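Local coordinates for uncharacterized protein (PDB 6OE6) that is of unknown function but is a predicted bacterial lipoprotein of a pathogenic Leptospira, with an all-beta fold without helices, at residues I54-F60 and Q96-F102. Numbering follows the deposited sequence.
Sequences ICYIYRF and QTIEGSF. With NA (sodium ion), chain C; FMT (formic acid), chain D.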
ATOM      1  N   ILE A  54      -5.220   6.867   0.703  1.00 24.81           N
ATOM      2  CA  ILE A  54      -4.984   5.585   0.039  1.00 23.98           C
ATOM      3  C   ILE A  54      -5.367   4.495   1.028  1.00 28.17           C
ATOM      4  O   ILE A  54      -4.685   4.319   2.038  1.00 26.85           O
ATOM      5  CB  ILE A  54      -3.524   5.438  -0.384  1.00 23.19           C
ATOM      6  CG1 ILE A  54      -3.111   6.564  -1.377  1.00 23.65           C
ATOM      7  CG2 ILE A  54      -3.264   3.990  -0.948  1.00 25.09           C
ATOM      8  CD1 ILE A  54      -1.574   6.792  -1.503  1.00 23.97           C
ATOM      9  N   CYS A  55      -6.451   3.770   0.751  1.00 26.71           N
ATOM     10  CA  CYS A  55      -6.942   2.720   1.647  1.00 28.18           C
ATOM     11  C   CYS A  55      -6.624   1.354   1.060  1.00 33.57           C
ATOM     12  O   CYS A  55      -6.881   1.112  -0.124  1.00 30.72           O
ATOM     13  CB  CYS A  55      -8.452   2.834   1.862  1.00 30.95           C
ATOM     14  SG  CYS A  55      -8.989   4.457   2.419  1.00 35.22           S
ATOM     15  N   TYR A  56      -6.071   0.460   1.875  1.00 28.40           N
ATOM     16  CA  TYR A  56      -5.755  -0.872   1.386  1.00 24.37           C
ATOM     17  C   TYR A  56      -6.426  -1.942   2.230  1.00 30.76           C
ATOM     18  O   TYR A  56      -6.822  -1.740   3.392  1.00 30.99           O
ATOM     19  CB  TYR A  56      -4.222  -1.135   1.326  1.00 24.76           C
ATOM     20  CG  TYR A  56      -3.624  -1.372   2.701  1.00 25.37           C
ATOM     21  CD1 TYR A  56      -3.564  -2.653   3.247  1.00 29.77           C
ATOM     22  CD2 TYR A  56      -3.134  -0.322   3.445  1.00 30.33           C
ATOM     23  CE1 TYR A  56      -3.051  -2.866   4.515  1.00 30.86           C
ATOM     24  CE2 TYR A  56      -2.621  -0.520   4.703  1.00 28.70           C
ATOM     25  CZ  TYR A  56      -2.573  -1.796   5.233  1.00 35.42           C
ATOM     26  OH  TYR A  56      -2.058  -1.973   6.502  1.00 36.02           O
ATOM     27  N   ILE A  57      -6.583  -3.090   1.595  1.00 32.19           N
ATOM     28  CA  ILE A  57      -6.954  -4.316   2.275  1.00 32.26           C
ATOM     29  C   ILE A  57      -5.921  -5.352   1.862  1.00 35.21           C
ATOM     30  O   ILE A  57      -5.398  -5.313   0.740  1.00 32.78           O
ATOM     31  CB  ILE A  57      -8.395  -4.751   1.919  1.00 38.49           C
ATOM     32  CG1 ILE A  57      -8.859  -5.875   2.839  1.00 37.23           C
ATOM     33  CG2 ILE A  57      -8.503  -5.160   0.449  1.00 38.11           C
ATOM     34  CD1 ILE A  57     -10.359  -6.159   2.750  1.00 44.86           C
ATOM     35  N   TYR A  58      -5.574  -6.248   2.785  1.00 30.09           N
ATOM     36  CA  TYR A  58      -4.760  -7.410   2.440  1.00 29.92           C
ATOM     37  C   TYR A  58      -5.496  -8.680   2.831  1.00 35.03           C
ATOM     38  O   TYR A  58      -5.889  -8.837   3.988  1.00 37.93           O
ATOM     39  CB  TYR A  58      -3.378  -7.377   3.112  1.00 32.19           C
ATOM     40  CG  TYR A  58      -2.516  -8.545   2.686  1.00 35.43           C
ATOM     41  CD1 TYR A  58      -1.994  -8.615   1.403  1.00 31.89           C
ATOM     42  CD2 TYR A  58      -2.261  -9.601   3.548  1.00 37.60           C
ATOM     43  CE1 TYR A  58      -1.223  -9.690   1.003  1.00 36.16           C
ATOM     44  CE2 TYR A  58      -1.492 -10.673   3.158  1.00 39.52           C
ATOM     45  CZ  TYR A  58      -0.972 -10.715   1.887  1.00 38.22           C
ATOM     46  OH  TYR A  58      -0.213 -11.788   1.488  1.00 42.96           O
ATOM     47  N   ARG A  59      -5.677  -9.583   1.874  1.00 36.25           N
ATOM     48  CA  ARG A  59      -6.314 -10.869   2.145  1.00 40.24           C
ATOM     49  C   ARG A  59      -5.240 -11.946   2.186  1.00 44.96           C
ATOM     50  O   ARG A  59      -4.551 -12.176   1.187  1.00 47.62           O
ATOM     51  CB  ARG A  59      -7.374 -11.210   1.101  1.00 43.82           C
ATOM     52  CG  ARG A  59      -8.099 -12.536   1.430  1.00 74.53           C
ATOM     53  CD  ARG A  59      -9.396 -12.721   0.653  1.00 81.46           C
ATOM     54  NE  ARG A  59     -10.049 -11.448   0.360  1.00 91.52           N
ATOM     55  CZ  ARG A  59     -10.411 -11.054  -0.857  1.00 94.69           C
ATOM     56  NH1 ARG A  59     -10.206 -11.846  -1.904  1.00 95.68           N
ATOM     57  NH2 ARG A  59     -10.991  -9.873  -1.025  1.00 93.62           N
ATOM     58  N   PHE A  60      -5.101 -12.595   3.341  1.00 41.82           N
ATOM     59  CA  PHE A  60      -4.085 -13.618   3.523  1.00 45.14           C
ATOM     60  C   PHE A  60      -4.416 -14.865   2.714  1.00 50.38           C
ATOM     61  O   PHE A  60      -5.576 -15.257   2.581  1.00 57.17           O
ATOM     62  CB  PHE A  60      -3.952 -13.998   4.998  1.00 45.15           C
ATOM     63  CG  PHE A  60      -3.423 -12.904   5.861  1.00 44.03           C
ATOM     64  CD1 PHE A  60      -2.073 -12.842   6.162  1.00 45.62           C
ATOM     65  CD2 PHE A  60      -4.271 -11.935   6.371  1.00 42.86           C
ATOM     66  CE1 PHE A  60      -1.573 -11.833   6.955  1.00 41.54           C
ATOM     67  CE2 PHE A  60      -3.780 -10.920   7.166  1.00 36.71           C
ATOM     68  CZ  PHE A  60      -2.425 -10.865   7.452  1.00 37.53           C
ATOM     69  N   GLN A  96     -10.387 -12.981   6.814  1.00 34.60           N
ATOM     70  CA  GLN A  96      -8.959 -13.256   6.626  1.00 36.49           C
ATOM     71  C   GLN A  96      -8.252 -12.040   6.024  1.00 36.80           C
ATOM     72  O   GLN A  96      -7.521 -12.142   5.037  1.00 41.72           O
ATOM     73  CB  GLN A  96      -8.736 -14.510   5.778  1.00 44.22           C
ATOM     74  CG  GLN A  96      -9.332 -15.773   6.378  1.00 53.95           C
ATOM     75  CD  GLN A  96      -8.916 -17.034   5.624  1.00 64.84           C
ATOM     76  OE1 GLN A  96      -7.909 -17.041   4.908  1.00 72.49           O
ATOM     77  NE2 GLN A  96      -9.695 -18.101   5.778  1.00 73.29           N
ATOM     78  N   THR A  97      -8.493 -10.876   6.626  1.00 40.99           N
ATOM     79  CA  THR A  97      -7.963  -9.618   6.105  1.00 38.80           C
ATOM     80  C   THR A  97      -7.366  -8.774   7.222  1.00 37.79           C
ATOM     81  O   THR A  97      -7.649  -8.980   8.406  1.00 38.56           O
ATOM     82  CB  THR A  97      -9.064  -8.806   5.391  1.00 39.27           C
ATOM     83  OG1 THR A  97     -10.163  -8.587   6.281  1.00 42.17           O
ATOM     84  CG2 THR A  97      -9.556  -9.534   4.118  1.00 39.37           C
ATOM     85  N   ILE A  98      -6.488  -7.843   6.814  1.00 35.49           N
ATOM     86  CA  ILE A  98      -6.170  -6.635   7.561  1.00 37.18           C
ATOM     87  C   ILE A  98      -6.441  -5.463   6.625  1.00 35.20           C
ATOM     88  O   ILE A  98      -6.499  -5.621   5.404  1.00 34.57           O
ATOM     89  CB  ILE A  98      -4.714  -6.608   8.064  1.00 34.54           C
ATOM     90  CG1 ILE A  98      -3.754  -6.867   6.899  1.00 36.24           C
ATOM     91  CG2 ILE A  98      -4.515  -7.615   9.213  1.00 40.17           C
ATOM     92  CD1 ILE A  98      -2.272  -6.632   7.231  1.00 35.46           C
ATOM     93  N   GLU A  99      -6.631  -4.276   7.210  1.00 32.74           N
ATOM     94  CA  GLU A  99      -6.932  -3.079   6.432  1.00 33.42           C
ATOM     95  C   GLU A  99      -6.153  -1.908   7.019  1.00 33.35           C
ATOM     96  O   GLU A  99      -5.906  -1.865   8.226  1.00 37.27           O
ATOM     97  CB  GLU A  99      -8.442  -2.749   6.462  1.00 40.05           C
ATOM     98  CG  GLU A  99      -9.350  -3.581   5.510  1.00 44.83           C
ATOM     99  CD  GLU A  99     -10.842  -3.545   5.880  1.00 53.62           C
ATOM    100  OE1 GLU A  99     -11.251  -4.306   6.791  1.00 55.02           O
ATOM    101  OE2 GLU A  99     -11.612  -2.775   5.248  1.00 49.69           O
ATOM    102  N   GLY A 100      -5.820  -0.931   6.177  1.00 30.44           N
ATOM    103  CA  GLY A 100      -5.229   0.292   6.693  1.00 32.55           C
ATOM    104  C   GLY A 100      -5.365   1.397   5.669  1.00 31.11           C
ATOM    105  O   GLY A 100      -6.028   1.239   4.643  1.00 29.06           O
ATOM    106  N   SER A 101      -4.764   2.552   5.977  1.00 28.09           N
ATOM    107  CA  SER A 101      -4.847   3.658   5.032  1.00 27.74           C
ATOM    108  C   SER A 101      -3.726   4.653   5.297  1.00 23.58           C
ATOM    109  O   SER A 101      -3.189   4.751   6.418  1.00 24.17           O
ATOM    110  CB  SER A 101      -6.220   4.344   5.082  1.00 27.44           C
ATOM    111  OG  SER A 101      -6.472   4.961   6.349  1.00 29.51           O
ATOM    112  N   PHE A 102      -3.414   5.434   4.262  1.00 23.49           N
ATOM    113  CA  PHE A 102      -2.320   6.398   4.298  1.00 22.53           C
ATOM    114  C   PHE A 102      -2.843   7.755   3.841  1.00 23.36           C
ATOM    115  O   PHE A 102      -3.228   7.914   2.674  1.00 26.70           O
ATOM    116  CB  PHE A 102      -1.158   5.963   3.400  1.00 21.90           C
ATOM    117  CG  PHE A 102      -0.782   4.498   3.536  1.00 22.96           C
ATOM    118  CD1 PHE A 102      -0.376   3.972   4.768  1.00 20.79           C
ATOM    119  CD2 PHE A 102      -0.849   3.668   2.434  1.00 25.93           C
ATOM    120  CE1 PHE A 102      -0.042   2.613   4.868  1.00 25.27           C
ATOM    121  CE2 PHE A 102      -0.516   2.324   2.515  1.00 26.03           C
ATOM    122  CZ  PHE A 102      -0.113   1.794   3.718  1.00 23.01           C
TER
HETATM  123 NA    NA C 201      -2.158   5.866   8.430  1.00 34.33          NA
HETATM  124  C   FMT D 202      -1.931   1.466   8.127  1.00 34.02           C
HETATM  125  O1  FMT D 202      -2.928   2.076   8.488  1.00 38.03           O
HETATM  126  O2  FMT D 202      -1.952   0.254   7.913  1.00 42.45           O
HETATM  127  O   HOH W   1      -1.824   4.130   9.576  1.00 36.06           O
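I54 and F102 open an antiparallel strand pair at one margin of a four-stranded sheet. Strand 53-59 runs inside this sheet, next to strand 15-21, and 97-102 is one of its two outermost strands within the chain. Y56, Y58, I98 and F102 touch strands 70-77 or 108-116 of the other sheet, consistent with a beta sandwich; I54 lies on the same face. The backbones of I54 and F102 bond in both directions, with F102 N 2.8 Å from I54 O. Beside them, CG2 of I54 meets the ring of F102.

C55 lies on the other face, where its SG touches CB of S101.

Y56 pairs with G100 through two backbone bonds. Its CG sits between the backbone N and the carbonyl carbon (chi1 75°), which lays the ring back over the partner strand. G100 N lies 3.4 Å above one ring face, toward the rim. The Y56 and F102 rings are inclined at 23° and displaced, with little overlap; Y56 CE2 comes near F102 CZ. Y56 OH donates to O2 of a formic acid molecule at 2.6 Å, and S101 N donates to its O1. This molecule probably comes from the crystallisation liquor; K89 also binds it. S101 O coordinates a sodium ion at 2.5 Å.

I57 and E99 run side by side on the face of C55, with CG1 of I57 against CG of E99. CD1 of I57 reaches CG2 of T97.

Y58 exchanges two backbone bonds with I98. Its CB packs on I98 CG1, while its hydroxyl bonds to D122 in the facing sheet.

R59 is opposite T97, and its poorly ordered guanidinium forms a salt bridge with E15 of strand 15-21.

F60 N extends the bonding beyond the strand, to Q96 O. Edge-on, the F60 ring meets I98, with CE2 4.0 Å from I98 CG2.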